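Local coordinates for dipicolinate synthase subunit B (Bacillus halodurans, PDB 3LQK), which probably takes part, as the flavoprotein-family B subunit of dipicolinate synthase, in making the dipicolinic acid of bacterial spores, at residues Met3-Phe12 and Leu176-Leu184; His18-Glu29 and Ser57-Thr67. One frame throughout, in Å; residues are numbered along the deposited sequence. Where two conformers were deposited one is given.

Contact 1 (Met3-Phe12 and Leu176-Leu184); sequences MNFAGKHVGF and LPETIEAAL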
# COMPACT_ATOMS: atom_id res chain seq x y z
N MSE A 3 -27.46 26.48 10.22
CA MSE A 3 -25.96 26.35 10.13
C MSE A 3 -25.26 27.54 10.84
O MSE A 3 -25.33 28.68 10.37
CB MSE A 3 -25.55 26.29 8.66
CG MSE A 3 -24.09 26.16 8.39
SE MSE A 3 -23.68 25.49 6.56
CE MSE A 3 -24.76 26.82 5.57
N ASN A 4 -24.60 27.26 11.95
CA ASN A 4 -24.06 28.30 12.79
C ASN A 4 -22.76 27.84 13.51
O ASN A 4 -22.76 26.87 14.26
CB ASN A 4 -25.16 28.71 13.79
CG ASN A 4 -24.69 29.72 14.80
OD1 ASN A 4 -23.81 30.52 14.52
ND2 ASN A 4 -25.28 29.71 16.00
N PHE A 5 -21.65 28.52 13.25
CA PHE A 5 -20.37 28.13 13.77
C PHE A 5 -19.94 29.01 14.93
O PHE A 5 -18.76 29.07 15.26
CB PHE A 5 -19.33 28.23 12.66
CG PHE A 5 -19.59 27.31 11.50
CD1 PHE A 5 -19.73 25.94 11.70
CD2 PHE A 5 -19.69 27.79 10.23
CE1 PHE A 5 -19.99 25.08 10.62
CE2 PHE A 5 -19.91 26.92 9.15
CZ PHE A 5 -20.06 25.58 9.35
N ALA A 6 -20.88 29.74 15.52
CA ALA A 6 -20.61 30.55 16.71
C ALA A 6 -19.80 29.79 17.76
O ALA A 6 -20.16 28.71 18.16
CB ALA A 6 -21.99 31.06 17.36
N GLY A 7 -18.69 30.36 18.20
CA GLY A 7 -17.90 29.68 19.24
C GLY A 7 -16.91 28.65 18.71
O GLY A 7 -16.20 28.01 19.49
N LYS A 8 -16.88 28.45 17.40
CA LYS A 8 -16.06 27.37 16.85
C LYS A 8 -14.77 27.94 16.31
O LYS A 8 -14.76 28.99 15.66
CB LYS A 8 -16.77 26.63 15.73
CG LYS A 8 -18.19 26.10 16.07
CD LYS A 8 -18.13 24.76 16.79
CE LYS A 8 -19.51 24.34 17.28
NZ LYS A 8 -19.27 23.27 18.29
N HIS A 9 -13.70 27.19 16.60
CA HIS A 9 -12.36 27.56 16.18
C HIS A 9 -11.98 26.66 15.02
O HIS A 9 -11.79 25.49 15.17
CB HIS A 9 -11.38 27.50 17.37
CG HIS A 9 -10.06 28.16 17.09
ND1 HIS A 9 -9.01 28.12 17.98
CD2 HIS A 9 -9.61 28.82 15.99
CE1 HIS A 9 -7.98 28.75 17.45
NE2 HIS A 9 -8.32 29.17 16.24
N VAL A 10 -11.95 27.24 13.83
CA VAL A 10 -11.69 26.51 12.60
C VAL A 10 -10.36 27.00 12.04
O VAL A 10 -10.10 28.21 11.96
CB VAL A 10 -12.76 26.82 11.57
CG1 VAL A 10 -12.46 26.14 10.22
CG2 VAL A 10 -14.15 26.47 12.13
N GLY A 11 -9.47 26.08 11.73
CA GLY A 11 -8.24 26.39 11.10
C GLY A 11 -8.47 26.30 9.60
O GLY A 11 -9.23 25.45 9.14
N PHE A 12 -7.80 27.16 8.84
CA PHE A 12 -7.98 27.23 7.36
C PHE A 12 -6.60 27.32 6.73
O PHE A 12 -5.97 28.37 6.66
CB PHE A 12 -8.85 28.43 7.00
CG PHE A 12 -9.56 28.32 5.68
CD1 PHE A 12 -10.92 28.46 5.63
CD2 PHE A 12 -8.85 28.12 4.49
CE1 PHE A 12 -11.60 28.38 4.41
CE2 PHE A 12 -9.51 28.00 3.27
CZ PHE A 12 -10.88 28.15 3.23
N LEU A 176 -18.03 24.11 1.11
CA LEU A 176 -17.14 23.97 2.29
C LEU A 176 -17.86 24.05 3.64
O LEU A 176 -17.74 23.12 4.47
CB LEU A 176 -15.97 24.94 2.14
CG LEU A 176 -14.83 25.08 3.15
CD1 LEU A 176 -13.53 25.53 2.38
CD2 LEU A 176 -15.17 26.10 4.18
N PRO A 177 -18.75 25.06 3.84
CA PRO A 177 -19.40 25.14 5.13
C PRO A 177 -20.26 23.98 5.47
O PRO A 177 -20.28 23.53 6.59
CB PRO A 177 -20.25 26.41 5.03
CG PRO A 177 -19.47 27.27 4.08
CD PRO A 177 -19.04 26.23 3.02
N GLU A 178 -21.01 23.52 4.51
CA GLU A 178 -21.82 22.33 4.69
C GLU A 178 -20.96 21.11 5.05
O GLU A 178 -21.35 20.31 5.90
CB GLU A 178 -22.57 22.02 3.38
CG GLU A 178 -23.66 23.01 3.02
CD GLU A 178 -23.22 24.33 2.26
OE1 GLU A 178 -22.00 24.60 2.08
OE2 GLU A 178 -24.16 25.13 1.88
N THR A 179 -19.80 20.96 4.41
CA THR A 179 -18.88 19.87 4.71
C THR A 179 -18.37 19.98 6.12
O THR A 179 -18.28 18.99 6.86
CB THR A 179 -17.74 19.81 3.69
OG1 THR A 179 -18.32 19.75 2.37
CG2 THR A 179 -16.79 18.61 3.91
N ILE A 180 -18.07 21.20 6.56
CA ILE A 180 -17.64 21.38 7.97
C ILE A 180 -18.79 20.99 8.91
O ILE A 180 -18.57 20.28 9.90
CB ILE A 180 -17.13 22.85 8.30
CG1 ILE A 180 -15.92 23.18 7.42
CG2 ILE A 180 -16.74 22.98 9.80
CD1 ILE A 180 -15.19 24.49 7.67
N GLU A 181 -19.99 21.45 8.60
CA GLU A 181 -21.12 21.16 9.48
C GLU A 181 -21.34 19.64 9.67
O GLU A 181 -21.62 19.18 10.80
CB GLU A 181 -22.38 21.77 8.94
CG GLU A 181 -23.54 21.74 9.90
CD GLU A 181 -24.92 21.78 9.20
OE1 GLU A 181 -25.93 21.39 9.86
OE2 GLU A 181 -25.02 22.18 7.99
N ALA A 182 -21.21 18.88 8.60
CA ALA A 182 -21.39 17.45 8.70
C ALA A 182 -20.18 16.81 9.40
O ALA A 182 -20.34 15.88 10.23
CB ALA A 182 -21.67 16.81 7.34
N ALA A 183 -18.99 17.31 9.11
CA ALA A 183 -17.79 16.78 9.78
C ALA A 183 -17.83 16.95 11.30
O ALA A 183 -17.30 16.13 12.05
CB ALA A 183 -16.53 17.45 9.24
N LEU A 184 -18.34 18.08 11.75
CA LEU A 184 -18.43 18.34 13.19
C LEU A 184 -19.38 17.32 13.86
O LEU A 184 -19.24 17.04 15.02
CB LEU A 184 -18.92 19.77 13.46
CG LEU A 184 -17.96 20.91 13.15
CD1 LEU A 184 -18.68 22.25 13.35
CD2 LEU A 184 -16.70 20.77 14.06
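The Phe5 ring turns its edge to helix 176-184. Pro177 O lies in the plane of the ring, 3.4 Å from Phe5 CZ. Glu181 N and Leu184 CD1 also lie at that edge, while Ile180 CG2 comes in obliquely, 4.0 Å from Phe5 CE1. The Phe12 ring meets Leu176 CD1 obliquely, with Phe12 CZ 3.8 Å away. Phe5 CG sits beside its own backbone N (chi1 -63°), which swings the ring from the loop toward the helix. Leu31 of helix 25-33 and Ala36 also touch this ring. Met3, a selenomethionine, bends at chi3 (53°) and rests its SE 3.9 Å from Pro177 CB. Glu181 OE2 is 3.8 Å from Met3 SE. Deeper in, Val10 CG1 and Ile180 CD1 meet tip to tip at 4.1 Å. Val91 of strand 89-95 packs against both residues. The contact joins the N-terminal arm and strand 9-13 of the largely parallel sheet to the last helix, in an arrangement consistent with the Rossmann-like flavoprotein fold. Pro177 O already accepts the helical bond from Glu181 N, and the weakly positive edge of the Phe5 ring probably suits this oxygen. With neither hydrogen bond nor salt bridge between the segments, cohesion probably rests mainly on apolar packing.

Contact 2 (His18-Glu29 and Ser57-Thr67); sequences HCTYHEVLPQME and SEWINKIKQIT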
# COMPACT_ATOMS: atom_id res chain seq x y z
N HIS A 18 -0.01 30.97 -4.52
CA HIS A 18 -0.74 32.07 -3.87
C HIS A 18 -1.92 32.58 -4.74
O HIS A 18 -2.87 33.15 -4.23
CB HIS A 18 0.15 33.31 -3.55
CG HIS A 18 1.45 33.04 -2.81
ND1 HIS A 18 2.55 33.88 -2.93
CD2 HIS A 18 1.82 32.06 -1.96
CE1 HIS A 18 3.54 33.42 -2.19
NE2 HIS A 18 3.13 32.31 -1.59
N CYS A 19 -1.84 32.41 -6.04
CA CYS A 19 -2.82 33.03 -6.93
C CYS A 19 -4.07 32.13 -7.19
O CYS A 19 -4.95 32.49 -7.99
CB CYS A 19 -2.15 33.36 -8.28
SG CYS A 19 -1.74 31.81 -9.18
N THR A 20 -4.10 30.96 -6.56
CA THR A 20 -5.23 30.02 -6.62
C THR A 20 -6.15 30.21 -5.40
O THR A 20 -7.15 29.47 -5.26
CB THR A 20 -4.73 28.55 -6.59
OG1 THR A 20 -3.96 28.33 -5.40
CG2 THR A 20 -3.90 28.19 -7.87
N TYR A 21 -5.81 31.15 -4.51
CA TYR A 21 -6.62 31.33 -3.30
C TYR A 21 -7.88 32.19 -3.52
O TYR A 21 -8.67 32.35 -2.60
CB TYR A 21 -5.79 31.83 -2.10
CG TYR A 21 -4.50 31.08 -1.81
CD1 TYR A 21 -4.33 29.74 -2.16
CD2 TYR A 21 -3.45 31.73 -1.16
CE1 TYR A 21 -3.12 29.07 -1.88
CE2 TYR A 21 -2.27 31.09 -0.87
CZ TYR A 21 -2.09 29.76 -1.24
OH TYR A 21 -0.91 29.13 -0.92
N HIS A 22 -8.10 32.70 -4.72
CA HIS A 22 -9.31 33.48 -4.95
C HIS A 22 -10.57 32.58 -4.93
O HIS A 22 -11.70 33.04 -4.76
CB HIS A 22 -9.24 34.28 -6.25
CG HIS A 22 -9.25 33.43 -7.47
ND1 HIS A 22 -10.42 33.04 -8.10
CD2 HIS A 22 -8.23 32.85 -8.16
CE1 HIS A 22 -10.12 32.27 -9.15
NE2 HIS A 22 -8.80 32.13 -9.20
N GLU A 23 -10.37 31.29 -5.13
CA GLU A 23 -11.48 30.34 -5.05
C GLU A 23 -11.83 29.94 -3.60
O GLU A 23 -12.98 29.55 -3.34
CB GLU A 23 -11.13 29.12 -5.89
CG GLU A 23 -9.77 28.44 -5.49
CD GLU A 23 -8.97 27.89 -6.69
OE1 GLU A 23 -9.17 28.36 -7.85
OE2 GLU A 23 -8.14 26.96 -6.44
N VAL A 24 -10.92 30.10 -2.64
CA VAL A 24 -11.24 29.72 -1.24
C VAL A 24 -11.40 30.90 -0.29
O VAL A 24 -12.07 30.74 0.68
CB VAL A 24 -10.22 28.69 -0.64
CG1 VAL A 24 -10.21 27.42 -1.45
CG2 VAL A 24 -8.76 29.32 -0.60
N LEU A 25 -10.80 32.08 -0.54
CA LEU A 25 -10.92 33.20 0.45
C LEU A 25 -12.37 33.63 0.70
O LEU A 25 -12.73 33.95 1.82
CB LEU A 25 -10.06 34.41 0.04
CG LEU A 25 -8.54 34.11 0.17
CD1 LEU A 25 -7.68 35.28 -0.32
CD2 LEU A 25 -8.19 33.71 1.59
N PRO A 26 -13.21 33.63 -0.35
CA PRO A 26 -14.63 33.91 -0.10
C PRO A 26 -15.26 32.89 0.86
O PRO A 26 -16.23 33.23 1.60
CB PRO A 26 -15.26 33.84 -1.50
CG PRO A 26 -14.10 34.15 -2.45
CD PRO A 26 -12.91 33.53 -1.78
N GLN A 27 -14.75 31.66 0.86
CA GLN A 27 -15.29 30.65 1.80
C GLN A 27 -14.76 30.88 3.21
O GLN A 27 -15.50 30.69 4.20
CB GLN A 27 -14.98 29.24 1.34
CG GLN A 27 -15.54 28.90 -0.01
CD GLN A 27 -17.00 29.25 -0.12
OE1 GLN A 27 -17.81 29.01 0.80
NE2 GLN A 27 -17.37 29.85 -1.23
N MSE A 28 -13.50 31.33 3.30
CA MSE A 28 -12.97 31.74 4.61
C MSE A 28 -13.84 32.88 5.21
O MSE A 28 -14.16 32.90 6.40
CB MSE A 28 -11.52 32.19 4.47
CG MSE A 28 -10.86 32.45 5.78
SE MSE A 28 -9.08 33.24 5.68
CE MSE A 28 -8.14 31.73 4.85
N GLU A 29 -14.20 33.82 4.35
CA GLU A 29 -15.02 34.93 4.74
C GLU A 29 -16.43 34.48 5.20
O GLU A 29 -16.91 34.93 6.25
CB GLU A 29 -15.06 35.97 3.61
CG GLU A 29 -16.26 36.97 3.76
CD GLU A 29 -16.10 37.97 4.89
OE1 GLU A 29 -14.95 38.10 5.39
OE2 GLU A 29 -17.12 38.68 5.26
N SER A 57 2.26 40.23 -1.24
CA SER A 57 1.25 39.94 -2.24
C SER A 57 -0.19 40.22 -1.71
O SER A 57 -0.46 40.18 -0.50
CB SER A 57 1.40 38.46 -2.68
OG SER A 57 2.75 38.15 -2.93
N GLU A 58 -1.10 40.49 -2.65
CA GLU A 58 -2.46 40.88 -2.31
C GLU A 58 -3.11 39.85 -1.37
O GLU A 58 -3.75 40.25 -0.42
CB GLU A 58 -3.34 41.07 -3.58
N TRP A 59 -2.92 38.55 -1.67
CA TRP A 59 -3.55 37.45 -0.92
C TRP A 59 -3.34 37.56 0.60
O TRP A 59 -4.28 37.34 1.36
CB TRP A 59 -3.12 36.05 -1.45
CG TRP A 59 -1.72 35.63 -1.12
CD1 TRP A 59 -0.60 36.04 -1.75
CD2 TRP A 59 -1.29 34.76 -0.07
NE1 TRP A 59 0.52 35.51 -1.15
CE2 TRP A 59 0.11 34.70 -0.12
CE3 TRP A 59 -1.96 34.07 0.92
CZ2 TRP A 59 0.87 33.94 0.78
CZ3 TRP A 59 -1.21 33.31 1.82
CH2 TRP A 59 0.20 33.25 1.74
N ILE A 60 -2.14 37.93 1.05
CA ILE A 60 -1.90 38.10 2.48
C ILE A 60 -2.78 39.20 3.04
O ILE A 60 -3.46 38.98 4.05
CB ILE A 60 -0.42 38.39 2.81
CG1 ILE A 60 0.43 37.15 2.54
CG2 ILE A 60 -0.22 38.76 4.29
CD1 ILE A 60 1.89 37.50 2.35
N ASN A 61 -2.76 40.37 2.40
CA ASN A 61 -3.62 41.47 2.78
C ASN A 61 -5.10 41.01 2.85
O ASN A 61 -5.82 41.34 3.82
CB ASN A 61 -3.47 42.67 1.81
CG ASN A 61 -2.00 43.16 1.70
OD1 ASN A 61 -1.22 43.05 2.66
ND2 ASN A 61 -1.62 43.69 0.52
N LYS A 62 -5.55 40.26 1.84
CA LYS A 62 -6.93 39.75 1.82
C LYS A 62 -7.27 38.86 3.01
O LYS A 62 -8.27 39.06 3.67
CB LYS A 62 -7.22 39.01 0.52
CG LYS A 62 -7.09 39.90 -0.76
CD LYS A 62 -7.96 39.44 -1.94
CE LYS A 62 -7.97 40.52 -3.04
NZ LYS A 62 -8.33 39.95 -4.37
N ILE A 63 -6.37 37.95 3.37
CA ILE A 63 -6.56 37.15 4.60
C ILE A 63 -6.71 38.07 5.81
O ILE A 63 -7.63 37.89 6.64
CB ILE A 63 -5.40 36.14 4.79
CG1 ILE A 63 -5.44 35.11 3.66
CG2 ILE A 63 -5.48 35.44 6.12
CD1 ILE A 63 -4.23 34.25 3.60
N LYS A 64 -5.85 39.08 5.89
CA LYS A 64 -5.84 40.01 7.04
C LYS A 64 -7.10 40.87 7.14
O LYS A 64 -7.45 41.27 8.22
CB LYS A 64 -4.58 40.86 7.07
CG LYS A 64 -3.35 40.04 7.59
CD LYS A 64 -2.06 40.91 7.54
CE LYS A 64 -0.92 40.46 8.54
NZ LYS A 64 -0.38 41.67 9.36
N GLN A 65 -7.79 41.05 6.02
CA GLN A 65 -9.08 41.74 5.96
C GLN A 65 -10.23 40.82 6.38
O GLN A 65 -11.27 41.32 6.74
CB GLN A 65 -9.43 42.22 4.53
CG GLN A 65 -8.76 43.50 4.09
CD GLN A 65 -8.85 43.75 2.54
OE1 GLN A 65 -9.41 42.95 1.72
NE2 GLN A 65 -8.26 44.87 2.14
N ILE A 66 -10.06 39.50 6.26
CA ILE A 66 -11.09 38.54 6.64
C ILE A 66 -11.03 38.19 8.13
O ILE A 66 -12.07 38.11 8.79
CB ILE A 66 -11.00 37.26 5.74
CG1 ILE A 66 -11.40 37.63 4.30
CG2 ILE A 66 -11.90 36.17 6.27
CD1 ILE A 66 -10.94 36.63 3.20
N THR A 67 -9.82 37.98 8.66
CA THR A 67 -9.65 37.53 10.03
C THR A 67 -8.40 38.17 10.68
O THR A 67 -7.38 38.39 10.03
CB THR A 67 -9.56 35.98 10.09
OG1 THR A 67 -9.30 35.60 11.43
CG2 THR A 67 -8.47 35.41 9.17
O HOH W 1 -14.73 39.09 8.03
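Helices 25-29 and 58-66 run nearly parallel, 14° apart, with their axes 10.0 Å from each other at closest approach. Near the start of both segments, His18 and Tyr21 meet the same face of the Trp59 indole. The His18 ring makes an offset stack on the five-membered ring, with the planes at 28° and the centroids 4.2 Å apart. His18 CB adds a CH-pi contact to that ring. Tyr21 turns its edge to the six-membered ring, an offset edge-to-face pair with planes at 73°. Tyr21 CD2 is 3.5 Å from Trp59 CE3. With Trp59 CG between its backbone N and carbonyl carbon, the indole lies between the two segments. Ile60 CG1 lies over the opposite face of the indole.

Helix 25-33 follows strand 9-13 and leads to strand 37-41, a right-handed beta-alpha-beta crossover as in Rossmann-like folds. Helix 58-66 packs beside it, and Ile63 also touches Pro40. Leu25 forks over this neighbour: CD2 is 3.7 Å from Ile63 CG1, and CD1 is near Lys62 CB. Further along, Ile66 fits against the backbone of helix 25-33. Ile66 CD1 is 3.5 Å from Leu25 O, and Ile66 CG2 is 3.7 Å from Glu29 CA. Selenomethionine Met28 crosses Ile66 obliquely, with CG 3.9 Å from Ile66 CG2. One water donates to both Glu29 OE1, 2.8 Å from the water O, and Ile66 O, and so bridges the segments.

Contact 2 is nested along the chain inside the loop closed by contact 1. Their centres lie about 18 Å apart. The order is 3-12, 18-29, 57-67 and then 176-184. Strand 9-13 of contact 1 is followed in the chain by helix 25-33 of contact 2, and that helix packs on the strand through Met28 and Phe12. The contacts thus touch directly: Phe12 CE1 lies 3.6 Å from Met28 CA, and Leu176 CD1 is 4.1 Å from Gln27 CB. Helix 25-33 packs against helix 58-66 in contact 2 and against both segments of contact 1. Together the contacts bring the N-terminal arm and the last helix of the chain against this early helix beside the sheet.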